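Local coordinates for extracellular solute-binding protein family 1 (Arthrobacter chlorophenolicus, PDB 4R2F) that probably captures sugars outside the cell for import by an ABC-type transporter, and here holds the disaccharide laminaribiose, at residues 95-100 / 314-319; 100-105 / 308-313; 151-156 / 348-353. All coordinates share one frame; numbering follows the deposited sequence.

Contact 1 (95-100 / 314-319)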
loop_
_atom_site.group_PDB
_atom_site.type_symbol
_atom_site.label_atom_id
_atom_site.label_comp_id
_atom_site.label_asym_id
_atom_site.label_seq_id
_atom_site.Cartn_x
_atom_site.Cartn_y
_atom_site.Cartn_z
ATOM N N ALA A 95 -17.073 -0.465 14.758
ATOM C CA ALA A 95 -17.816 0.724 14.335
ATOM C C ALA A 95 -17.047 1.528 13.270
ATOM O O ALA A 95 -17.642 2.114 12.349
ATOM C CB ALA A 95 -18.100 1.611 15.544
ATOM N N VAL A 96 -15.729 1.562 13.434
ATOM C CA VAL A 96 -14.817 2.312 12.593
ATOM C C VAL A 96 -13.551 1.505 12.376
ATOM O O VAL A 96 -13.091 0.795 13.279
ATOM C CB VAL A 96 -14.371 3.621 13.287
ATOM C CG1 VAL A 96 -13.512 4.469 12.358
ATOM C CG2 VAL A 96 -15.570 4.410 13.783
ATOM N N SER A 97 -12.955 1.645 11.199
ATOM C CA SER A 97 -11.687 0.998 10.933
ATOM C C SER A 97 -10.861 1.638 9.841
ATOM O O SER A 97 -11.365 2.382 8.969
ATOM C CB SER A 97 -11.906 -0.497 10.575
ATOM O OG SER A 97 -12.154 -0.706 9.196
ATOM N N THR A 98 -9.571 1.335 9.894
ATOM C CA THR A 98 -8.722 1.382 8.720
ATOM C C THR A 98 -8.711 -0.032 8.133
ATOM O O THR A 98 -9.480 -0.899 8.545
ATOM C CB THR A 98 -7.295 1.830 9.058
ATOM O OG1 THR A 98 -6.664 0.884 9.951
ATOM C CG2 THR A 98 -7.332 3.167 9.699
ATOM N N GLY A 99 -7.889 -0.264 7.139
ATOM C CA GLY A 99 -7.834 -1.595 6.532
ATOM C C GLY A 99 -7.399 -1.474 5.104
ATOM O O GLY A 99 -6.623 -0.584 4.757
ATOM N N GLY A 100 -7.906 -2.367 4.269
ATOM C CA GLY A 100 -7.524 -2.399 2.891
ATOM C C GLY A 100 -7.863 -1.104 2.182
ATOM O O GLY A 100 -8.808 -0.410 2.540
ATOM N N MET A 314 -12.996 4.208 7.505
ATOM C CA MET A 314 -14.333 3.812 7.153
ATOM C C MET A 314 -15.165 3.560 8.396
ATOM O O MET A 314 -14.668 3.192 9.462
ATOM C CB MET A 314 -14.303 2.588 6.202
ATOM C CG MET A 314 -13.809 1.275 6.740
ATOM S SD MET A 314 -13.224 0.171 5.443
ATOM C CE MET A 314 -11.537 0.721 5.332
ATOM N N MET A 315 -16.444 3.848 8.258
ATOM C CA MET A 315 -17.411 3.657 9.331
ATOM C C MET A 315 -18.386 2.558 8.885
ATOM O O MET A 315 -18.603 2.383 7.687
ATOM C CB MET A 315 -18.172 4.989 9.589
ATOM C CG MET A 315 -17.393 6.107 10.248
ATOM S SD MET A 315 -18.366 7.589 10.604
ATOM C CE MET A 315 -18.756 8.057 8.950
ATOM N N TYR A 316 -18.969 1.838 9.843
ATOM C CA TYR A 316 -19.847 0.698 9.579
ATOM C C TYR A 316 -21.219 0.876 10.206
ATOM O O TYR A 316 -21.351 1.572 11.214
ATOM C CB TYR A 316 -19.241 -0.570 10.179
ATOM C CG TYR A 316 -17.897 -0.962 9.598
ATOM C CD1 TYR A 316 -16.731 -0.344 10.009
ATOM C CD2 TYR A 316 -17.807 -1.941 8.636
ATOM C CE1 TYR A 316 -15.504 -0.697 9.478
ATOM C CE2 TYR A 316 -16.590 -2.306 8.097
ATOM C CZ TYR A 316 -15.432 -1.695 8.521
ATOM O OH TYR A 316 -14.213 -2.095 7.994
ATOM N N THR A 317 -22.224 0.198 9.645
ATOM C CA THR A 317 -23.586 0.276 10.168
ATOM C C THR A 317 -23.709 -0.309 11.566
ATOM O O THR A 317 -24.558 0.119 12.333
ATOM C CB THR A 317 -24.620 -0.413 9.255
ATOM O OG1 THR A 317 -24.212 -1.759 9.009
ATOM C CG2 THR A 317 -24.773 0.347 7.919
ATOM N N ASN A 318 -22.871 -1.290 11.891
ATOM C CA ASN A 318 -22.884 -1.873 13.217
ATOM C C ASN A 318 -22.143 -1.002 14.203
ATOM O O ASN A 318 -20.964 -1.229 14.487
ATOM C CB ASN A 318 -22.276 -3.277 13.204
ATOM C CG ASN A 318 -22.390 -3.967 14.566
ATOM O OD1 ASN A 318 -23.030 -3.452 15.470
ATOM N ND2 ASN A 318 -21.735 -5.106 14.716
ATOM N N THR A 319 -22.846 0.010 14.707
ATOM C CA THR A 319 -22.298 0.954 15.679
ATOM C C THR A 319 -23.356 1.155 16.743
ATOM O O THR A 319 -24.539 1.116 16.440
ATOM C CB THR A 319 -21.931 2.334 15.039
ATOM O OG1 THR A 319 -21.537 3.282 16.049
ATOM C CG2 THR A 319 -23.100 2.919 14.257
#
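S97 and M314 form a hydrogen-bonded antiparallel pair where strand 96-97 meets the later part of strand 306-316. This pairing belongs to the central sheet of one lobe of the solute-binding protein fold. Strand 96-97 runs parallel to 40-44 on its other side and antiparallel to 306-316, consistent with the type II binding-protein topology. S97 N gives to M314 O and M314 N gives back to S97 O, both at 2.9 Å and both close to straight. V96 and M315 follow as a non-hydrogen-bonded pair, their side chains on the face covered by helix 322-335, where V96 CG2 lies 4.3 Å from M315 CG. One residue on, Y316 N reaches A95 O at 2.8 Å, a more bent bond (150° at the hydrogen).

The other face carries S97 and M314, with the Y316 ring beside them. The edge of that ring runs past A95 O and S97 N. M314 folds at its last torsion (chi3 87°) and carries CE against the loop that follows the strand, 4.0 Å from T98 C. G99 is next in that loop, where a CB would collide with the carbonyl O of T98. S97 OG stands between its own backbone N and carbonyl carbon (chi1 87°), where it accepts from Y316 OH at 2.8 Å and donates to T98 O, also at 2.8 Å.

Contact 2 (100-105 / 308-313). With BGC (beta-D-glucopyranose), chain B.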
loop_
_atom_site.group_PDB
_atom_site.type_symbol
_atom_site.label_atom_id
_atom_site.label_comp_id
_atom_site.label_asym_id
_atom_site.label_seq_id
_atom_site.Cartn_x
_atom_site.Cartn_y
_atom_site.Cartn_z
ATOM N N GLY A 100 -7.906 -2.367 4.269
ATOM C CA GLY A 100 -7.524 -2.399 2.891
ATOM C C GLY A 100 -7.863 -1.104 2.182
ATOM O O GLY A 100 -8.808 -0.410 2.540
ATOM N N GLY A 101 -7.069 -0.783 1.169
ATOM C CA GLY A 101 -7.260 0.439 0.384
ATOM C C GLY A 101 -8.629 0.569 -0.255
ATOM O O GLY A 101 -9.107 1.678 -0.420
ATOM N N PHE A 102 -9.251 -0.560 -0.612
ATOM C CA PHE A 102 -10.550 -0.574 -1.327
ATOM C C PHE A 102 -11.662 -1.306 -0.631
ATOM O O PHE A 102 -12.741 -1.373 -1.146
ATOM C CB PHE A 102 -10.338 -1.165 -2.727
ATOM C CG PHE A 102 -9.089 -0.645 -3.389
ATOM C CD1 PHE A 102 -9.036 0.658 -3.841
ATOM C CD2 PHE A 102 -7.947 -1.420 -3.441
ATOM C CE1 PHE A 102 -7.888 1.159 -4.405
ATOM C CE2 PHE A 102 -6.795 -0.931 -4.008
ATOM C CZ PHE A 102 -6.772 0.360 -4.488
ATOM N N GLN A 103 -11.367 -1.829 0.545
ATOM C CA GLN A 103 -12.300 -2.517 1.420
ATOM C C GLN A 103 -13.657 -1.782 1.630
ATOM O O GLN A 103 -14.724 -2.383 1.605
ATOM C CB GLN A 103 -11.526 -2.683 2.737
ATOM C CG GLN A 103 -12.238 -3.175 3.947
ATOM C CD GLN A 103 -11.231 -3.490 5.049
ATOM O OE1 GLN A 103 -10.212 -4.131 4.799
ATOM N NE2 GLN A 103 -11.520 -3.051 6.256
ATOM N N ALA A 104 -13.606 -0.474 1.815
ATOM C CA ALA A 104 -14.816 0.309 2.000
ATOM C C ALA A 104 -15.803 0.148 0.813
ATOM O O ALA A 104 -17.013 0.195 1.006
ATOM C CB ALA A 104 -14.447 1.758 2.194
ATOM N N PHE A 105 -15.302 -0.033 -0.410
ATOM C CA PHE A 105 -16.196 -0.208 -1.554
ATOM C C PHE A 105 -16.934 -1.569 -1.531
ATOM O O PHE A 105 -18.069 -1.643 -1.952
ATOM C CB PHE A 105 -15.470 -0.018 -2.888
ATOM C CG PHE A 105 -14.978 1.387 -3.112
ATOM C CD1 PHE A 105 -15.810 2.342 -3.661
ATOM C CD2 PHE A 105 -13.690 1.767 -2.722
ATOM C CE1 PHE A 105 -15.357 3.636 -3.844
ATOM C CE2 PHE A 105 -13.229 3.050 -2.916
ATOM C CZ PHE A 105 -14.064 3.987 -3.475
ATOM N N ILE A 308 0.496 3.445 -5.936
ATOM C CA ILE A 308 -0.013 4.134 -4.752
ATOM C C ILE A 308 -1.371 3.568 -4.308
ATOM O O ILE A 308 -2.177 3.140 -5.144
ATOM C CB ILE A 308 -0.081 5.655 -5.010
ATOM C CG1 ILE A 308 -0.048 6.449 -3.699
ATOM C CG2 ILE A 308 -1.306 6.038 -5.848
ATOM C CD1 ILE A 308 0.205 7.935 -3.951
ATOM N N PHE A 309 -1.582 3.551 -2.981
ATOM C CA PHE A 309 -2.815 3.093 -2.327
ATOM C C PHE A 309 -3.451 4.285 -1.602
ATOM O O PHE A 309 -2.827 4.896 -0.738
ATOM C CB PHE A 309 -2.559 1.960 -1.331
ATOM C CG PHE A 309 -2.025 0.731 -1.977
ATOM C CD1 PHE A 309 -0.666 0.610 -2.213
ATOM C CD2 PHE A 309 -2.878 -0.278 -2.396
ATOM C CE1 PHE A 309 -0.145 -0.516 -2.853
ATOM C CE2 PHE A 309 -2.369 -1.415 -3.029
ATOM C CZ PHE A 309 -1.001 -1.515 -3.265
ATOM N N PRO A 310 -4.699 4.614 -1.963
ATOM C CA PRO A 310 -5.442 5.680 -1.319
ATOM C C PRO A 310 -6.121 5.203 -0.053
ATOM O O PRO A 310 -7.329 4.956 -0.040
ATOM C CB PRO A 310 -6.484 6.035 -2.377
ATOM C CG PRO A 310 -6.784 4.747 -3.040
ATOM C CD PRO A 310 -5.489 3.964 -3.029
ATOM N N ASN A 311 -5.359 5.057 1.020
ATOM C CA ASN A 311 -5.927 4.496 2.235
ATOM C C ASN A 311 -6.870 5.434 2.950
ATOM O O ASN A 311 -6.739 6.662 2.883
ATOM C CB ASN A 311 -4.824 4.026 3.172
ATOM C CG ASN A 311 -4.126 2.795 2.637
ATOM O OD1 ASN A 311 -4.781 1.845 2.209
ATOM N ND2 ASN A 311 -2.801 2.808 2.636
ATOM N N ASN A 312 -7.811 4.836 3.654
ATOM C CA ASN A 312 -8.985 5.561 4.122
ATOM C C ASN A 312 -9.552 4.967 5.410
ATOM O O ASN A 312 -9.272 3.822 5.766
ATOM C CB ASN A 312 -10.058 5.546 3.016
ATOM C CG ASN A 312 -10.330 4.152 2.469
ATOM O OD1 ASN A 312 -9.706 3.699 1.464
ATOM N ND2 ASN A 312 -11.223 3.443 3.121
ATOM N N ILE A 313 -10.290 5.808 6.132
ATOM C CA ILE A 313 -10.967 5.429 7.342
ATOM C C ILE A 313 -12.421 5.303 7.020
ATOM O O ILE A 313 -13.022 6.208 6.418
ATOM C CB ILE A 313 -10.811 6.481 8.472
ATOM C CG1 ILE A 313 -9.335 6.741 8.741
ATOM C CG2 ILE A 313 -11.486 6.029 9.766
ATOM C CD1 ILE A 313 -9.081 7.720 9.869
HETATM C C2 BGC B . -1.852 -0.994 1.393
HETATM C C3 BGC B . -3.368 -1.194 1.378
HETATM C C4 BGC B . -3.705 -2.558 0.794
HETATM C C5 BGC B . -2.965 -3.650 1.556
HETATM C C6 BGC B . -3.175 -5.033 0.925
HETATM C C1 BGC B . -1.292 -2.112 2.255
HETATM O O2 BGC B . -1.507 0.280 1.922
HETATM O O3 BGC B . -3.998 -0.166 0.613
HETATM O O4 BGC B . -5.097 -2.812 0.939
HETATM O O5 BGC B . -1.563 -3.362 1.601
HETATM O O6 BGC B . -2.641 -5.113 -0.415
#
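G101 brings its CA to 4.7 Å from that of N311 as the loop ahead of helix 103-109 passes strand 308-313, with no clear backbone hydrogen bond joining the two. On the loop side, G100 N gives to Q103 OE1, coming from above the amide plane, and this ties the turn to the start of the helix. G101 N points instead to the glucose of chain B and donates to its O4 at 2.8 Å. A side chain on G101 would run into O3 of the same glucose; its bare CA lies 3.4 Å from N311 OD1.

F102 turns its ring back to the strand, where CE1 meets P310 CD at 3.9 Å, the two side chains crossing at about a right angle. Its CE2 also touches F309 CD2. F309 has CG anti to its carbonyl carbon (chi1 -63°), which sets one ring face against the sugar: glucose C2 lies 3.8 Å above the plane, toward the rim. With an alanine in place of F309, the glucose would probably lose the ring against its C2 and a gap would open beside F102.

The N311 amide takes O3-H on OD1 (2.7 Å) and gives ND2-H to O2 (2.9 Å), while ND2 also meets Q152 OE1. Donor and acceptor are thus matched to two adjacent hydroxyls, which fixes the amide's rotation and is consistent with a site selective for hydroxyl arrangement.

Contact 3 (151-156 / 348-353). With BGC (beta-D-glucopyranose), chain C; BGC (beta-D-glucopyranose), chain B.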
loop_
_atom_site.group_PDB
_atom_site.type_symbol
_atom_site.label_atom_id
_atom_site.label_comp_id
_atom_site.label_asym_id
_atom_site.label_seq_id
_atom_site.Cartn_x
_atom_site.Cartn_y
_atom_site.Cartn_z
ATOM N N TRP A 151 -6.908 9.025 4.634
ATOM C CA TRP A 151 -6.027 9.390 5.764
ATOM C C TRP A 151 -4.542 9.324 5.460
ATOM O O TRP A 151 -3.738 9.957 6.134
ATOM C CB TRP A 151 -6.392 8.607 7.049
ATOM C CG TRP A 151 -5.883 7.196 7.166
ATOM C CD1 TRP A 151 -6.373 6.083 6.526
ATOM C CD2 TRP A 151 -4.798 6.737 7.979
ATOM N NE1 TRP A 151 -5.639 4.975 6.872
ATOM C CE2 TRP A 151 -4.682 5.341 7.777
ATOM C CE3 TRP A 151 -3.924 7.360 8.877
ATOM C CZ2 TRP A 151 -3.724 4.566 8.438
ATOM C CZ3 TRP A 151 -2.973 6.600 9.508
ATOM C CH2 TRP A 151 -2.885 5.205 9.295
ATOM N N GLN A 152 -4.167 8.554 4.448
ATOM C CA GLN A 152 -2.795 8.515 4.005
ATOM C C GLN A 152 -2.713 7.890 2.631
ATOM O O GLN A 152 -3.677 7.266 2.157
ATOM C CB GLN A 152 -1.871 7.772 5.003
ATOM C CG GLN A 152 -2.376 6.437 5.543
ATOM C CD GLN A 152 -1.772 5.207 4.877
ATOM O OE1 GLN A 152 -1.552 5.168 3.662
ATOM N NE2 GLN A 152 -1.524 4.185 5.670
ATOM N N LEU A 153 -1.552 8.107 2.004
ATOM C CA LEU A 153 -1.248 7.610 0.702
ATOM C C LEU A 153 -0.033 6.726 0.786
ATOM O O LEU A 153 1.073 7.188 1.045
ATOM C CB LEU A 153 -1.001 8.750 -0.272
ATOM C CG LEU A 153 -2.183 9.678 -0.561
ATOM C CD1 LEU A 153 -1.688 10.997 -1.152
ATOM C CD2 LEU A 153 -3.165 8.984 -1.474
ATOM N N ASP A 154 -0.232 5.441 0.546
ATOM C CA ASP A 154 0.844 4.476 0.751
ATOM C C ASP A 154 1.448 4.220 -0.608
ATOM O O ASP A 154 0.891 3.494 -1.421
ATOM C CB ASP A 154 0.289 3.208 1.388
ATOM C CG ASP A 154 1.366 2.171 1.719
ATOM O OD1 ASP A 154 2.572 2.489 1.729
ATOM O OD2 ASP A 154 0.981 1.010 1.947
ATOM N N ILE A 155 2.592 4.838 -0.832
ATOM C CA ILE A 155 3.313 4.816 -2.092
ATOM C C ILE A 155 4.488 3.823 -2.022
ATOM O O ILE A 155 4.928 3.471 -0.932
ATOM C CB ILE A 155 3.821 6.252 -2.421
ATOM C CG1 ILE A 155 4.169 6.399 -3.909
ATOM C CG2 ILE A 155 4.988 6.649 -1.540
ATOM C CD1 ILE A 155 4.146 7.830 -4.393
ATOM N N ARG A 156 4.971 3.391 -3.183
ATOM C CA ARG A 156 5.927 2.283 -3.326
ATOM C C ARG A 156 7.241 2.739 -3.966
ATOM O O ARG A 156 7.464 2.548 -5.163
ATOM C CB ARG A 156 5.300 1.150 -4.151
ATOM C CG ARG A 156 4.186 0.422 -3.409
ATOM C CD ARG A 156 4.754 -0.588 -2.414
ATOM N NE ARG A 156 3.732 -1.054 -1.482
ATOM C CZ ARG A 156 3.271 -0.361 -0.451
ATOM N NH1 ARG A 156 3.804 0.805 -0.125
ATOM N NH2 ARG A 156 2.323 -0.879 0.315
ATOM N N LEU A 348 2.613 8.636 2.918
ATOM C CA LEU A 348 2.459 10.068 2.728
ATOM C C LEU A 348 1.206 10.541 3.444
ATOM O O LEU A 348 0.250 9.791 3.554
ATOM C CB LEU A 348 2.362 10.391 1.237
ATOM C CG LEU A 348 3.633 10.211 0.414
ATOM C CD1 LEU A 348 3.294 10.157 -1.057
ATOM C CD2 LEU A 348 4.623 11.321 0.664
ATOM N N PRO A 349 1.201 11.785 3.941
ATOM C CA PRO A 349 -0.051 12.375 4.454
ATOM C C PRO A 349 -1.001 12.808 3.345
ATOM O O PRO A 349 -0.603 12.893 2.187
ATOM C CB PRO A 349 0.424 13.600 5.249
ATOM C CG PRO A 349 1.764 13.927 4.703
ATOM C CD PRO A 349 2.365 12.666 4.151
ATOM N N VAL A 350 -2.261 13.047 3.704
ATOM C CA VAL A 350 -3.250 13.558 2.746
ATOM C C VAL A 350 -3.644 15.013 3.065
ATOM O O VAL A 350 -4.556 15.575 2.436
ATOM C CB VAL A 350 -4.531 12.694 2.690
ATOM C CG1 VAL A 350 -4.197 11.292 2.180
ATOM C CG2 VAL A 350 -5.247 12.658 4.040
ATOM N N PHE A 351 -2.957 15.588 4.039
ATOM C CA PHE A 351 -3.212 16.952 4.493
ATOM C C PHE A 351 -2.015 17.833 4.196
ATOM O O PHE A 351 -0.885 17.499 4.531
ATOM C CB PHE A 351 -3.500 16.977 5.987
ATOM C CG PHE A 351 -4.847 16.420 6.349
ATOM C CD1 PHE A 351 -6.013 17.040 5.916
ATOM C CD2 PHE A 351 -4.956 15.286 7.131
ATOM C CE1 PHE A 351 -7.254 16.522 6.251
ATOM C CE2 PHE A 351 -6.193 14.765 7.461
ATOM C CZ PHE A 351 -7.345 15.381 7.014
ATOM N N LYS A 352 -2.290 18.980 3.580
ATOM C CA LYS A 352 -1.248 19.926 3.154
ATOM C C LYS A 352 -0.331 20.396 4.296
ATOM O O LYS A 352 0.892 20.444 4.134
ATOM C CB LYS A 352 -1.895 21.133 2.463
ATOM C CG LYS A 352 -0.890 22.134 1.948
ATOM C CD LYS A 352 -1.468 23.014 0.858
ATOM C CE LYS A 352 -0.344 23.586 0.011
ATOM N NZ LYS A 352 -0.684 24.923 -0.534
ATOM N N SER A 353 -0.923 20.721 5.448
ATOM C CA SER A 353 -0.157 21.174 6.596
ATOM C C SER A 353 0.856 20.128 7.033
ATOM O O SER A 353 1.957 20.464 7.446
ATOM C CB SER A 353 -1.077 21.508 7.773
ATOM O OG SER A 353 -1.921 20.410 8.101
HETATM C C2 BGC C . 1.891 -1.641 3.955
HETATM C C3 BGC C . 0.668 -2.490 3.575
HETATM C C4 BGC C . 1.089 -3.963 3.485
HETATM C C5 BGC C . 1.812 -4.397 4.787
HETATM C C6 BGC C . 2.199 -5.881 4.803
HETATM C C1 BGC C . 2.568 -2.220 5.211
HETATM O O1 BGC C . 3.757 -1.499 5.529
HETATM O O2 BGC C . 1.482 -0.277 4.159
HETATM O O3 BGC C . 0.105 -1.951 2.349
HETATM O O4 BGC C . -0.009 -4.859 3.277
HETATM O O5 BGC C . 2.945 -3.584 4.931
HETATM O O6 BGC C . 2.976 -6.193 3.645
HETATM C C2 BGC B . -1.852 -0.994 1.393
HETATM C C3 BGC B . -3.368 -1.194 1.378
HETATM C C4 BGC B . -3.705 -2.558 0.794
HETATM C C5 BGC B . -2.965 -3.650 1.556
HETATM C C6 BGC B . -3.175 -5.033 0.925
HETATM C C1 BGC B . -1.292 -2.112 2.255
HETATM O O2 BGC B . -1.507 0.280 1.922
HETATM O O3 BGC B . -3.998 -0.166 0.613
HETATM O O4 BGC B . -5.097 -2.812 0.939
HETATM O O5 BGC B . -1.563 -3.362 1.601
HETATM O O6 BGC B . -2.641 -5.113 -0.415
HETATM O O HOH W 1 -2.516 12.395 6.662
#
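The F351 ring has V350 CG2 over one face, toward the rim, and the same methyl rests against the backbone C of W151. The indole of W151 has Q152 CG over the centre of one face, 3.3 Å above the plane, and meets the ring of W47 edge to face. At the edge of the R156 guanidinium, in its plane, lie D154 OD1 and O3 of the chain C glucose. R156 grips D154 end-on, NH1 to OD1 and NH2 to OD2, reaching both oxygens from above the carboxylate plane. D154 OD2 also accepts O2 of each glucose, both at 2.6 Å, so three donors converge on one oxygen.

Next to D154, L153 and L348 make a hydrogen-bonded antiparallel pair: L153 N to L348 O at 2.9 Å and L348 N to L153 O at 2.8 Å. L153 CG rests on V350 CG1 at 3.8 Å, while L348 CD1 reaches I155 CG2. A water bridges W151 O and V350 N, continuing the link past the last direct bond. D154 turns to the sugars, while L153 and L348 put their side chains together on the opposite side of the strand, consistent with a long strand lining the cleft of a two-lobed sugar-binding protein.

How the contacts relate
Strand 306-316 serves contacts 1 and 2, whose centres lie about 12 Å apart, and G100 belongs to both. Side chains join them too: V96 CG1 meets I313 CG2 at 3.6 Å, and M314 SD lies 3.7 Å from A104 N. Contact 3 sits on the neighbouring strand 145-161, its centre about 12 Å from that of contact 2 and about 20 Å from that of contact 1. F309 N approaches D154 O at 2.9 Å, probably as a hydrogen bond between these strands. Contacts 2 and 3 both bind the chain B glucose, and contact 3 also reaches chain C; contact 1 touches the pocket through G100 and otherwise lies in the sheet beyond it.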